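2',5'-phosphodiesterase 12 (Homo sapiens, PDB 4Z0V) is a mitochondrial member of the endonuclease/exonuclease/phosphatase family, pairing a DNase I-like domain that holds a magnesium ion with a smaller N-terminal beta domain. Local coordinates at residues P292-I300 with D351-C361; G389-D397 with H430-K438. One frame throughout, in Å; residues are numbered along the deposited sequence.

Contact 1 of 2, residues P292-I300 with D351-C361; sequences PKGGYIRLI and DWASNGEEERC
Ser354 OG sits between two backbone groups where helix 295-316 begins: it donates to Lys293 O at 2.7 Å, from above the carbonyl plane, and accepts from Tyr296 N at 3.0 Å. With OG held between its own backbone N and carbonyl carbon (chi1 62°), the hydroxyl faces this first turn. The Tyr296 ring lies in a cradle of the 351-361 loop. Glu359 O covers the centre of one face, Asn355 CB lies at the edge, and Cys361 SG approaches obliquely, 3.4 Å from Tyr296 CD1. Tyr296 OH gives a 2.7 Å bond to Glu359 OE1, which also takes Asn355 ND2 at 2.9 Å, so OE1 is gripped by two donors, one from each face of the carboxylate plane. One turn on, Leu299 CD1 stands over the six-membered ring of Trp352 in a CH-pi contact, 3.9 Å from its centroid, while Ile300 CG1 meets the ring edge. A water donates to both Gly295 O and Asp351 OD2, and the latter also accepts from Gly335 N. Trp352 NE1 is hydrogen-bonded to Pro346 O. Helix 253-261 packs on Tyr296 and Cys361 through Ala255, and Ile345 of strand 344-345 touches both Leu299 and Trp352.

Contact 2 of 2, residues G389-D397 with H430-K438; sequences GCLDYIFID and HIALVCDLK
Strands 392-397 and 433-438 run in nearly the same direction, 24° apart, with their axes 7.8 Å from each other at closest, so side chains rather than backbone hydrogen bonds join them. Asp392 and His430 meet at the end where the strands begin. His430 ND1 donates to Asp392 OD2 at 2.8 Å with an N-H...O angle of 162°; the oxygen lies in the ring plane and uses its syn lone pair, while carboxylate and imidazole planes stand 79° apart. CG of His430 is anti to the carbonyl carbon, which sends the ring across to the acid. Asp392 OD2 accepts a second bond from Thr381 OG1, so the carboxylate that orients the imidazole is itself positioned. The side chain of His430 also touches Asp327 and Asn132 and lies about 4 Å from the magnesium ion at its nearest atom. This is the layout of the DNase I-like fold, a beta sandwich with its metal site at one end of the two sheets: strand 387-397 belongs to one, strand 433-439 to the other. Between them the core is apolar. Leu433 CD1 pushes up to the backbone of the facing strand, 3.6 Å from Tyr393 CA. The Ile394 and Leu433 side chains lie alongside one another, each reaching toward the other's strand, and Ile394 CD1 meets both Leu433 CB, at 3.7 Å, and Cys435 SG, at 3.8 Å. Farther along, the CG2 branch of Ile396 fits against both methyls of Leu437, 3.5 Å from CD1. Val403 of strand 401-406 touches Ile396, and Ile323 of strand 322-327 touches Leu437.

From the N terminus the chain passes through the smaller beta domain and the strands and helices from 125-132 to 280-287 before reaching 292-300. Contact 1 then closes a loop of 50 residues, through the rest of helix 295-316, strand 322-327, helix 335-342 and strand 344-345, and ties the start of helix 295-316 to the segment after strand 344-345. After three short strands between 365 and 384 the chain enters strand 387-397, and contact 2 closes a second loop of 32 residues through strand 401-406 and helix 412-416, bringing the two sheets face to face. The loops neither nest nor cross: they follow in series. The centres of contacts 1 and 2 lie about 25 Å apart, the nearest atoms of contacts 1 and 2 about 7 Å; contact 1 is peripheral, contact 2 buried.

Contact 1 of 2, residues P292-I300 with D351-C361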
ATOM      1  N   PRO A 292     -11.837 -18.528  -2.517  1.00 20.19           N
ATOM      2  CA  PRO A 292     -11.618 -19.080  -3.870  1.00 20.39           C
ATOM      3  C   PRO A 292     -12.901 -19.299  -4.665  1.00 23.43           C
ATOM      4  O   PRO A 292     -12.877 -19.144  -5.891  1.00 23.90           O
ATOM      5  CB  PRO A 292     -10.922 -20.430  -3.607  1.00 22.06           C
ATOM      6  CG  PRO A 292     -10.328 -20.301  -2.279  1.00 26.45           C
ATOM      7  CD  PRO A 292     -11.206 -19.379  -1.484  1.00 22.37           C
ATOM      8  N   LYS A 293     -14.027 -19.591  -3.988  1.00 19.06           N
ATOM      9  CA  LYS A 293     -15.303 -19.817  -4.669  1.00 19.97           C
ATOM     10  C   LYS A 293     -16.141 -18.515  -4.819  1.00 22.24           C
ATOM     11  O   LYS A 293     -17.284 -18.565  -5.299  1.00 20.81           O
ATOM     12  CB  LYS A 293     -16.142 -20.889  -3.918  1.00 23.23           C
ATOM     13  CG  LYS A 293     -15.420 -22.222  -3.654  1.00 40.51           C
ATOM     14  CD  LYS A 293     -15.289 -23.085  -4.905  1.00 54.27           C
ATOM     15  CE  LYS A 293     -14.407 -24.286  -4.666  1.00 69.58           C
ATOM     16  NZ  LYS A 293     -13.541 -24.570  -5.842  1.00 80.75           N
ATOM     17  N   GLY A 294     -15.553 -17.378  -4.458  1.00 19.65           N
ATOM     18  CA  GLY A 294     -16.241 -16.088  -4.497  1.00 18.63           C
ATOM     19  C   GLY A 294     -16.175 -15.303  -5.787  1.00 21.28           C
ATOM     20  O   GLY A 294     -16.299 -14.081  -5.748  1.00 19.09           O
ATOM     21  N   GLY A 295     -16.001 -15.989  -6.928  1.00 17.25           N
ATOM     22  CA  GLY A 295     -15.921 -15.333  -8.236  1.00 16.59           C
ATOM     23  C   GLY A 295     -17.100 -14.415  -8.527  1.00 21.00           C
ATOM     24  O   GLY A 295     -16.903 -13.283  -8.997  1.00 18.30           O
ATOM     25  N   TYR A 296     -18.350 -14.876  -8.230  1.00 17.86           N
ATOM     26  CA  TYR A 296     -19.520 -14.035  -8.529  1.00 17.74           C
ATOM     27  C   TYR A 296     -19.542 -12.806  -7.613  1.00 17.55           C
ATOM     28  O   TYR A 296     -20.041 -11.759  -8.009  1.00 15.75           O
ATOM     29  CB  TYR A 296     -20.861 -14.812  -8.437  1.00 19.32           C
ATOM     30  CG  TYR A 296     -21.361 -15.089  -7.032  1.00 20.66           C
ATOM     31  CD1 TYR A 296     -22.152 -14.164  -6.356  1.00 22.45           C
ATOM     32  CD2 TYR A 296     -21.101 -16.303  -6.406  1.00 21.62           C
ATOM     33  CE1 TYR A 296     -22.632 -14.422  -5.072  1.00 22.27           C
ATOM     34  CE2 TYR A 296     -21.564 -16.567  -5.116  1.00 22.49           C
ATOM     35  CZ  TYR A 296     -22.336 -15.626  -4.457  1.00 28.23           C
ATOM     36  OH  TYR A 296     -22.814 -15.895  -3.195  1.00 27.91           O
ATOM     37  N   ILE A 297     -19.055 -12.966  -6.377  1.00 14.06           N
ATOM     38  CA  ILE A 297     -19.031 -11.864  -5.396  1.00 13.46           C
ATOM     39  C   ILE A 297     -18.080 -10.777  -5.903  1.00 15.94           C
ATOM     40  O   ILE A 297     -18.436  -9.605  -5.873  1.00 14.96           O
ATOM     41  CB  ILE A 297     -18.649 -12.361  -3.992  1.00 16.52           C
ATOM     42  CG1 ILE A 297     -19.789 -13.251  -3.418  1.00 17.07           C
ATOM     43  CG2 ILE A 297     -18.353 -11.158  -3.041  1.00 17.33           C
ATOM     44  CD1 ILE A 297     -19.446 -14.048  -2.222  1.00 24.11           C
ATOM     45  N   ARG A 298     -16.891 -11.179  -6.392  1.00 13.19           N
ATOM     46  CA  ARG A 298     -15.888 -10.243  -6.896  1.00 12.12           C
ATOM     47  C   ARG A 298     -16.403  -9.522  -8.148  1.00 15.96           C
ATOM     48  O   ARG A 298     -16.146  -8.328  -8.312  1.00 14.26           O
ATOM     49  CB  ARG A 298     -14.565 -10.980  -7.145  1.00 13.16           C
ATOM     50  CG  ARG A 298     -13.914 -11.357  -5.803  1.00 10.94           C
ATOM     51  CD  ARG A 298     -12.537 -11.956  -6.027  1.00 15.76           C
ATOM     52  NE  ARG A 298     -12.610 -13.352  -6.478  1.00 15.39           N
ATOM     53  CZ  ARG A 298     -12.685 -14.395  -5.659  1.00 22.19           C
ATOM     54  NH1 ARG A 298     -12.697 -15.632  -6.148  1.00 17.51           N
ATOM     55  NH2 ARG A 298     -12.749 -14.212  -4.348  1.00 15.06           N
ATOM     56  N   LEU A 299     -17.172 -10.217  -8.998  1.00 12.64           N
ATOM     57  CA  LEU A 299     -17.778  -9.583 -10.167  1.00 13.58           C
ATOM     58  C   LEU A 299     -18.743  -8.478  -9.736  1.00 16.49           C
ATOM     59  O   LEU A 299     -18.721  -7.372 -10.302  1.00 16.59           O
ATOM     60  CB  LEU A 299     -18.519 -10.633 -11.012  1.00 13.94           C
ATOM     61  CG  LEU A 299     -17.658 -11.255 -12.105  1.00 16.59           C
ATOM     62  CD1 LEU A 299     -18.228 -12.623 -12.554  1.00 16.29           C
ATOM     63  CD2 LEU A 299     -17.560 -10.288 -13.320  1.00 18.40           C
ATOM     64  N   ILE A 300     -19.588  -8.773  -8.742  1.00 12.34           N
ATOM     65  CA  ILE A 300     -20.583  -7.785  -8.302  1.00 12.99           C
ATOM     66  C   ILE A 300     -19.858  -6.639  -7.598  1.00 15.67           C
ATOM     67  O   ILE A 300     -20.179  -5.475  -7.856  1.00 13.91           O
ATOM     68  CB  ILE A 300     -21.723  -8.410  -7.465  1.00 15.33           C
ATOM     69  CG1 ILE A 300     -22.618  -9.301  -8.389  1.00 16.75           C
ATOM     70  CG2 ILE A 300     -22.591  -7.321  -6.789  1.00 16.43           C
ATOM     71  CD1 ILE A 300     -23.254 -10.369  -7.692  1.00 26.71           C
ATOM     72  N   ASP A 351     -18.346 -18.087 -13.794  1.00 19.89           N
ATOM     73  CA  ASP A 351     -18.151 -17.495 -12.464  1.00 19.53           C
ATOM     74  C   ASP A 351     -19.483 -17.063 -11.823  1.00 20.74           C
ATOM     75  O   ASP A 351     -19.516 -16.877 -10.613  1.00 21.31           O
ATOM     76  CB  ASP A 351     -17.146 -16.325 -12.500  1.00 21.26           C
ATOM     77  CG  ASP A 351     -15.704 -16.786 -12.604  1.00 28.18           C
ATOM     78  OD1 ASP A 351     -15.470 -18.023 -12.651  1.00 28.33           O
ATOM     79  OD2 ASP A 351     -14.808 -15.932 -12.570  1.00 26.95           O
ATOM     80  N   TRP A 352     -20.580 -16.964 -12.604  1.00 19.14           N
ATOM     81  CA  TRP A 352     -21.889 -16.632 -12.038  1.00 20.29           C
ATOM     82  C   TRP A 352     -22.434 -17.754 -11.151  1.00 24.79           C
ATOM     83  O   TRP A 352     -23.389 -17.531 -10.406  1.00 25.39           O
ATOM     84  CB  TRP A 352     -22.891 -16.260 -13.126  1.00 19.35           C
ATOM     85  CG  TRP A 352     -22.520 -14.984 -13.826  1.00 19.70           C
ATOM     86  CD1 TRP A 352     -22.256 -14.829 -15.152  1.00 22.18           C
ATOM     87  CD2 TRP A 352     -22.360 -13.681 -13.228  1.00 19.24           C
ATOM     88  NE1 TRP A 352     -21.969 -13.512 -15.428  1.00 20.25           N
ATOM     89  CE2 TRP A 352     -22.005 -12.790 -14.263  1.00 21.80           C
ATOM     90  CE3 TRP A 352     -22.434 -13.193 -11.908  1.00 19.48           C
ATOM     91  CZ2 TRP A 352     -21.755 -11.430 -14.030  1.00 20.70           C
ATOM     92  CZ3 TRP A 352     -22.167 -11.846 -11.673  1.00 20.26           C
ATOM     93  CH2 TRP A 352     -21.823 -10.986 -12.723  1.00 20.59           C
ATOM     94  N   ALA A 353     -21.807 -18.941 -11.202  1.00 21.48           N
ATOM     95  CA  ALA A 353     -22.181 -20.067 -10.339  1.00 22.27           C
ATOM     96  C   ALA A 353     -20.918 -20.598  -9.646  1.00 27.73           C
ATOM     97  O   ALA A 353     -20.797 -21.800  -9.402  1.00 26.77           O
ATOM     98  CB  ALA A 353     -22.882 -21.155 -11.158  1.00 23.20           C
ATOM     99  N   SER A 354     -19.982 -19.669  -9.279  1.00 24.57           N
ATOM    100  CA  SER A 354     -18.691 -19.994  -8.655  1.00 23.27           C
ATOM    101  C   SER A 354     -18.818 -20.725  -7.307  1.00 26.01           C
ATOM    102  O   SER A 354     -17.891 -21.445  -6.933  1.00 27.07           O
ATOM    103  CB  SER A 354     -17.842 -18.739  -8.472  1.00 24.75           C
ATOM    104  OG  SER A 354     -18.489 -17.814  -7.613  1.00 24.01           O
ATOM    105  N   ASN A 355     -19.916 -20.526  -6.574  1.00 22.53           N
ATOM    106  CA  ASN A 355     -20.119 -21.196  -5.281  1.00 22.19           C
ATOM    107  C   ASN A 355     -21.336 -22.169  -5.279  1.00 27.31           C
ATOM    108  O   ASN A 355     -21.915 -22.434  -4.227  1.00 26.30           O
ATOM    109  CB  ASN A 355     -20.265 -20.183  -4.144  1.00 21.39           C
ATOM    110  CG  ASN A 355     -19.950 -20.786  -2.784  1.00 33.04           C
ATOM    111  OD1 ASN A 355     -19.188 -21.750  -2.664  1.00 27.97           O
ATOM    112  ND2 ASN A 355     -20.568 -20.266  -1.736  1.00 26.31           N
ATOM    113  N   GLY A 356     -21.695 -22.696  -6.438  1.00 27.69           N
ATOM    114  CA  GLY A 356     -22.812 -23.633  -6.543  1.00 28.67           C
ATOM    115  C   GLY A 356     -24.109 -23.010  -7.022  1.00 32.83           C
ATOM    116  O   GLY A 356     -24.192 -21.790  -7.224  1.00 31.33           O
ATOM    117  N   GLU A 357     -25.142 -23.861  -7.198  1.00 27.29           N
ATOM    118  CA  GLU A 357     -26.453 -23.463  -7.708  1.00 26.38           C
ATOM    119  C   GLU A 357     -27.243 -22.572  -6.776  1.00 27.71           C
ATOM    120  O   GLU A 357     -27.964 -21.711  -7.262  1.00 28.07           O
ATOM    121  CB  GLU A 357     -27.325 -24.704  -8.018  1.00 28.18           C
ATOM    122  CG  GLU A 357     -26.878 -25.484  -9.233  1.00 37.82           C
ATOM    123  CD  GLU A 357     -26.888 -24.700 -10.530  1.00 53.33           C
ATOM    124  OE1 GLU A 357     -27.984 -24.464 -11.086  1.00 43.03           O
ATOM    125  OE2 GLU A 357     -25.790 -24.305 -10.980  1.00 47.44           O
ATOM    126  N   GLU A 358     -27.178 -22.798  -5.461  1.00 23.95           N
ATOM    127  CA  GLU A 358     -27.976 -22.014  -4.524  1.00 25.11           C
ATOM    128  C   GLU A 358     -27.694 -20.502  -4.666  1.00 29.61           C
ATOM    129  O   GLU A 358     -28.637 -19.707  -4.667  1.00 29.39           O
ATOM    130  CB  GLU A 358     -27.735 -22.472  -3.078  1.00 27.05           C
ATOM    131  N   GLU A 359     -26.413 -20.144  -4.894  1.00 25.89           N
ATOM    132  CA  GLU A 359     -25.904 -18.764  -4.989  1.00 25.96           C
ATOM    133  C   GLU A 359     -25.595 -18.333  -6.440  1.00 31.92           C
ATOM    134  O   GLU A 359     -24.896 -17.337  -6.656  1.00 31.16           O
ATOM    135  CB  GLU A 359     -24.654 -18.619  -4.103  1.00 26.90           C
ATOM    136  CG  GLU A 359     -24.958 -18.701  -2.614  1.00 28.59           C
ATOM    137  CD  GLU A 359     -23.773 -18.824  -1.673  1.00 46.34           C
ATOM    138  OE1 GLU A 359     -22.659 -18.347  -2.009  1.00 30.79           O
ATOM    139  OE2 GLU A 359     -23.978 -19.368  -0.563  1.00 41.88           O
ATOM    140  N   ARG A 360     -26.154 -19.059  -7.422  1.00 29.34           N
ATOM    141  CA  ARG A 360     -26.058 -18.775  -8.857  1.00 29.59           C
ATOM    142  C   ARG A 360     -26.707 -17.406  -9.125  1.00 32.15           C
ATOM    143  O   ARG A 360     -27.776 -17.143  -8.562  1.00 33.15           O
ATOM    144  CB  ARG A 360     -26.781 -19.902  -9.608  1.00 31.77           C
ATOM    145  CG  ARG A 360     -26.727 -19.879 -11.116  1.00 45.84           C
ATOM    146  CD  ARG A 360     -27.110 -21.255 -11.645  1.00 53.24           C
ATOM    147  NE  ARG A 360     -27.429 -21.264 -13.074  1.00 65.98           N
ATOM    148  CZ  ARG A 360     -26.542 -21.454 -14.047  1.00 79.33           C
ATOM    149  NH1 ARG A 360     -25.256 -21.618 -13.761  1.00 62.49           N
ATOM    150  NH2 ARG A 360     -26.930 -21.458 -15.316  1.00 68.17           N
ATOM    151  N   CYS A 361     -26.059 -16.522  -9.930  1.00 25.97           N
ATOM    152  CA  CYS A 361     -26.601 -15.178 -10.193  1.00 24.33           C
ATOM    153  C   CYS A 361     -26.215 -14.654 -11.578  1.00 26.98           C
ATOM    154  O   CYS A 361     -25.731 -13.517 -11.703  1.00 24.36           O
ATOM    155  CB  CYS A 361     -26.190 -14.200  -9.098  1.00 24.64           C
ATOM    156  SG  CYS A 361     -24.400 -14.064  -8.873  1.00 28.33           S
TER
HETATM  157  O   HOH W   1     -14.828 -13.545 -10.964  1.00 16.51           O

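Contact 2 of 2, residues G389-D397 with H430-K438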
ATOM      1  N   GLY A 389      -0.524 -17.249  -7.311  1.00 13.70           N
ATOM      2  CA  GLY A 389      -1.398 -16.692  -8.316  1.00 13.19           C
ATOM      3  C   GLY A 389      -1.191 -15.210  -8.477  1.00 17.01           C
ATOM      4  O   GLY A 389      -0.652 -14.543  -7.580  1.00 16.28           O
ATOM      5  N   CYS A 390      -1.586 -14.707  -9.637  1.00 13.02           N
ATOM      6  CA  CYS A 390      -1.543 -13.268  -9.898  1.00 13.31           C
ATOM      7  C   CYS A 390      -2.863 -12.731  -9.406  1.00 16.43           C
ATOM      8  O   CYS A 390      -3.885 -13.016 -10.038  1.00 15.71           O
ATOM      9  CB  CYS A 390      -1.339 -13.005 -11.384  1.00 14.99           C
ATOM     10  SG  CYS A 390      -1.534 -11.272 -11.835  1.00 18.38           S
ATOM     11  N   LEU A 391      -2.867 -11.999  -8.269  1.00 11.78           N
ATOM     12  CA  LEU A 391      -4.100 -11.513  -7.638  1.00 10.25           C
ATOM     13  C   LEU A 391      -4.205 -10.000  -7.613  1.00 12.68           C
ATOM     14  O   LEU A 391      -5.296  -9.472  -7.364  1.00 13.57           O
ATOM     15  CB  LEU A 391      -4.136 -12.007  -6.170  1.00 10.38           C
ATOM     16  CG  LEU A 391      -4.111 -13.547  -5.956  1.00 15.21           C
ATOM     17  CD1 LEU A 391      -4.143 -13.880  -4.490  1.00 16.65           C
ATOM     18  CD2 LEU A 391      -5.230 -14.258  -6.716  1.00 18.22           C
ATOM     19  N   ASP A 392      -3.071  -9.320  -7.792  1.00  9.71           N
ATOM     20  CA  ASP A 392      -2.928  -7.852  -7.663  1.00  9.72           C
ATOM     21  C   ASP A 392      -2.758  -7.180  -8.986  1.00 13.15           C
ATOM     22  O   ASP A 392      -2.073  -7.711  -9.870  1.00 12.03           O
ATOM     23  CB  ASP A 392      -1.697  -7.523  -6.792  1.00 10.68           C
ATOM     24  CG  ASP A 392      -1.765  -8.189  -5.432  1.00 17.02           C
ATOM     25  OD1 ASP A 392      -2.429  -7.630  -4.534  1.00 18.00           O
ATOM     26  OD2 ASP A 392      -1.243  -9.326  -5.293  1.00 19.43           O
ATOM     27  N   TYR A 393      -3.361  -5.987  -9.137  1.00  9.31           N
ATOM     28  CA  TYR A 393      -3.238  -5.250 -10.396  1.00  9.86           C
ATOM     29  C   TYR A 393      -3.171  -3.757 -10.184  1.00 12.80           C
ATOM     30  O   TYR A 393      -3.699  -3.246  -9.195  1.00 12.30           O
ATOM     31  CB  TYR A 393      -4.430  -5.543 -11.322  1.00 10.77           C
ATOM     32  CG  TYR A 393      -4.661  -7.015 -11.600  1.00 11.21           C
ATOM     33  CD1 TYR A 393      -3.992  -7.662 -12.635  1.00 13.41           C
ATOM     34  CD2 TYR A 393      -5.543  -7.759 -10.823  1.00 12.53           C
ATOM     35  CE1 TYR A 393      -4.163  -9.032 -12.862  1.00 14.12           C
ATOM     36  CE2 TYR A 393      -5.711  -9.130 -11.027  1.00 12.23           C
ATOM     37  CZ  TYR A 393      -5.035  -9.755 -12.064  1.00 16.85           C
ATOM     38  OH  TYR A 393      -5.192 -11.108 -12.253  1.00 17.17           O
ATOM     39  N   ILE A 394      -2.538  -3.053 -11.130  1.00 10.50           N
ATOM     40  CA  ILE A 394      -2.595  -1.593 -11.211  1.00  9.63           C
ATOM     41  C   ILE A 394      -3.352  -1.352 -12.512  1.00 12.52           C
ATOM     42  O   ILE A 394      -2.757  -1.525 -13.568  1.00 12.86           O
ATOM     43  CB  ILE A 394      -1.229  -0.885 -11.170  1.00 12.28           C
ATOM     44  CG1 ILE A 394      -0.527  -1.114  -9.795  1.00 13.21           C
ATOM     45  CG2 ILE A 394      -1.399   0.634 -11.458  1.00 13.42           C
ATOM     46  CD1 ILE A 394       1.011  -0.772  -9.821  1.00 13.65           C
ATOM     47  N   PHE A 395      -4.640  -1.064 -12.447  1.00  9.98           N
ATOM     48  CA  PHE A 395      -5.422  -0.841 -13.670  1.00  9.65           C
ATOM     49  C   PHE A 395      -5.351   0.622 -14.037  1.00 14.76           C
ATOM     50  O   PHE A 395      -5.612   1.493 -13.185  1.00 13.51           O
ATOM     51  CB  PHE A 395      -6.869  -1.286 -13.503  1.00 10.55           C
ATOM     52  CG  PHE A 395      -7.058  -2.783 -13.400  1.00 11.80           C
ATOM     53  CD1 PHE A 395      -6.746  -3.620 -14.473  1.00 13.17           C
ATOM     54  CD2 PHE A 395      -7.610  -3.351 -12.258  1.00 11.43           C
ATOM     55  CE1 PHE A 395      -6.917  -5.005 -14.372  1.00 14.06           C
ATOM     56  CE2 PHE A 395      -7.821  -4.736 -12.177  1.00 15.46           C
ATOM     57  CZ  PHE A 395      -7.490  -5.549 -13.241  1.00 13.48           C
ATOM     58  N   ILE A 396      -4.991   0.908 -15.308  1.00 10.61           N
ATOM     59  CA  ILE A 396      -4.835   2.311 -15.717  1.00 10.02           C
ATOM     60  C   ILE A 396      -5.787   2.684 -16.826  1.00 15.15           C
ATOM     61  O   ILE A 396      -6.073   1.881 -17.697  1.00 14.41           O
ATOM     62  CB  ILE A 396      -3.389   2.660 -16.117  1.00 12.34           C
ATOM     63  CG1 ILE A 396      -2.928   1.868 -17.374  1.00 14.35           C
ATOM     64  CG2 ILE A 396      -2.418   2.459 -14.926  1.00 12.12           C
ATOM     65  CD1 ILE A 396      -1.695   2.389 -18.048  1.00 18.13           C
ATOM     66  N   ASP A 397      -6.268   3.912 -16.771  1.00 12.39           N
ATOM     67  CA  ASP A 397      -7.151   4.492 -17.781  1.00 11.58           C
ATOM     68  C   ASP A 397      -6.352   4.767 -19.049  1.00 14.27           C
ATOM     69  O   ASP A 397      -5.562   5.716 -19.092  1.00 14.18           O
ATOM     70  CB  ASP A 397      -7.716   5.805 -17.217  1.00 12.87           C
ATOM     71  CG  ASP A 397      -8.752   6.492 -18.065  1.00 20.57           C
ATOM     72  OD1 ASP A 397      -8.959   6.057 -19.231  1.00 18.91           O
ATOM     73  OD2 ASP A 397      -9.373   7.452 -17.566  1.00 21.43           O
ATOM     74  N   HIS A 430       2.504 -11.296  -0.416  1.00 10.63           N
ATOM     75  CA  HIS A 430       2.317 -10.708  -1.745  1.00 10.65           C
ATOM     76  C   HIS A 430       3.583  -9.989  -2.178  1.00 13.92           C
ATOM     77  O   HIS A 430       4.446  -9.698  -1.355  1.00 13.24           O
ATOM     78  CB  HIS A 430       1.140  -9.723  -1.757  1.00 10.62           C
ATOM     79  CG  HIS A 430      -0.207 -10.360  -1.645  1.00 13.07           C
ATOM     80  ND1 HIS A 430      -1.099 -10.353  -2.713  1.00 15.26           N
ATOM     81  CD2 HIS A 430      -0.800 -10.941  -0.582  1.00 15.35           C
ATOM     82  CE1 HIS A 430      -2.195 -10.961  -2.274  1.00 14.90           C
ATOM     83  NE2 HIS A 430      -2.064 -11.335  -0.997  1.00 15.38           N
ATOM     84  N   ILE A 431       3.675  -9.665  -3.468  1.00 10.04           N
ATOM     85  CA  ILE A 431       4.791  -8.935  -4.055  1.00  9.85           C
ATOM     86  C   ILE A 431       4.268  -7.592  -4.529  1.00 13.17           C
ATOM     87  O   ILE A 431       3.246  -7.548  -5.222  1.00 12.33           O
ATOM     88  CB  ILE A 431       5.393  -9.767  -5.202  1.00 12.56           C
ATOM     89  CG1 ILE A 431       5.871 -11.150  -4.698  1.00 14.49           C
ATOM     90  CG2 ILE A 431       6.502  -8.989  -5.906  1.00 12.61           C
ATOM     91  CD1 ILE A 431       6.251 -12.148  -5.849  1.00 19.00           C
ATOM     92  N   ALA A 432       4.956  -6.502  -4.170  1.00 11.23           N
ATOM     93  CA  ALA A 432       4.562  -5.167  -4.582  1.00 10.23           C
ATOM     94  C   ALA A 432       4.603  -5.016  -6.072  1.00 12.68           C
ATOM     95  O   ALA A 432       5.547  -5.503  -6.731  1.00 12.07           O
ATOM     96  CB  ALA A 432       5.493  -4.118  -3.956  1.00 11.00           C
ATOM     97  N   LEU A 433       3.567  -4.379  -6.617  1.00  8.68           N
ATOM     98  CA  LEU A 433       3.573  -3.995  -8.044  1.00  8.06           C
ATOM     99  C   LEU A 433       4.040  -2.581  -8.138  1.00  9.85           C
ATOM    100  O   LEU A 433       3.582  -1.746  -7.370  1.00  9.37           O
ATOM    101  CB  LEU A 433       2.194  -4.111  -8.681  1.00  8.55           C
ATOM    102  CG  LEU A 433       1.586  -5.477  -8.772  1.00 12.67           C
ATOM    103  CD1 LEU A 433       0.242  -5.353  -9.427  1.00 12.67           C
ATOM    104  CD2 LEU A 433       2.486  -6.445  -9.553  1.00 11.94           C
ATOM    105  N   VAL A 434       4.997  -2.298  -9.021  1.00  7.84           N
ATOM    106  CA  VAL A 434       5.531  -0.931  -9.174  1.00  7.74           C
ATOM    107  C   VAL A 434       5.658  -0.646 -10.654  1.00 13.10           C
ATOM    108  O   VAL A 434       6.252  -1.452 -11.382  1.00 12.60           O
ATOM    109  CB  VAL A 434       6.907  -0.754  -8.470  1.00 12.10           C
ATOM    110  CG1 VAL A 434       7.335   0.727  -8.438  1.00 12.41           C
ATOM    111  CG2 VAL A 434       6.915  -1.352  -7.066  1.00 12.65           C
ATOM    112  N   CYS A 435       5.130   0.490 -11.116  1.00 11.60           N
ATOM    113  CA  CYS A 435       5.263   0.849 -12.536  1.00 12.82           C
ATOM    114  C   CYS A 435       5.328   2.349 -12.682  1.00 14.68           C
ATOM    115  O   CYS A 435       4.758   3.081 -11.862  1.00 14.00           O
ATOM    116  CB  CYS A 435       4.108   0.281 -13.342  1.00 15.99           C
ATOM    117  SG  CYS A 435       2.516   0.957 -12.856  1.00 21.89           S
ATOM    118  N   ASP A 436       5.999   2.816 -13.728  1.00 10.55           N
ATOM    119  CA  ASP A 436       6.048   4.242 -14.014  1.00  9.82           C
ATOM    120  C   ASP A 436       5.038   4.498 -15.103  1.00 14.91           C
ATOM    121  O   ASP A 436       5.082   3.813 -16.127  1.00 14.75           O
ATOM    122  CB  ASP A 436       7.450   4.664 -14.444  1.00 11.99           C
ATOM    123  CG  ASP A 436       8.472   4.561 -13.345  1.00 17.91           C
ATOM    124  OD1 ASP A 436       8.070   4.332 -12.184  1.00 17.08           O
ATOM    125  OD2 ASP A 436       9.665   4.763 -13.632  1.00 18.46           O
ATOM    126  N   LEU A 437       4.075   5.384 -14.836  1.00 12.89           N
ATOM    127  CA  LEU A 437       3.028   5.746 -15.794  1.00 13.77           C
ATOM    128  C   LEU A 437       3.340   7.093 -16.398  1.00 17.32           C
ATOM    129  O   LEU A 437       3.972   7.907 -15.745  1.00 15.44           O
ATOM    130  CB  LEU A 437       1.677   5.802 -15.083  1.00 13.78           C
ATOM    131  CG  LEU A 437       1.254   4.531 -14.338  1.00 16.56           C
ATOM    132  CD1 LEU A 437      -0.083   4.771 -13.616  1.00 16.87           C
ATOM    133  CD2 LEU A 437       1.192   3.335 -15.303  1.00 16.62           C
ATOM    134  N   LYS A 438       2.945   7.330 -17.639  1.00 16.07           N
ATOM    135  CA  LYS A 438       3.173   8.633 -18.258  1.00 16.26           C
ATOM    136  C   LYS A 438       1.838   9.228 -18.672  1.00 19.37           C
ATOM    137  O   LYS A 438       0.963   8.502 -19.155  1.00 16.72           O
ATOM    138  CB  LYS A 438       4.133   8.497 -19.474  1.00 19.10           C
ATOM    139  CG  LYS A 438       4.612   9.826 -20.060  1.00 26.47           C
ATOM    140  CD  LYS A 438       5.871   9.606 -20.901  1.00 35.75           C
ATOM    141  CE  LYS A 438       6.538  10.883 -21.361  1.00 54.54           C
ATOM    142  NZ  LYS A 438       5.958  11.386 -22.635  1.00 66.10           N
TER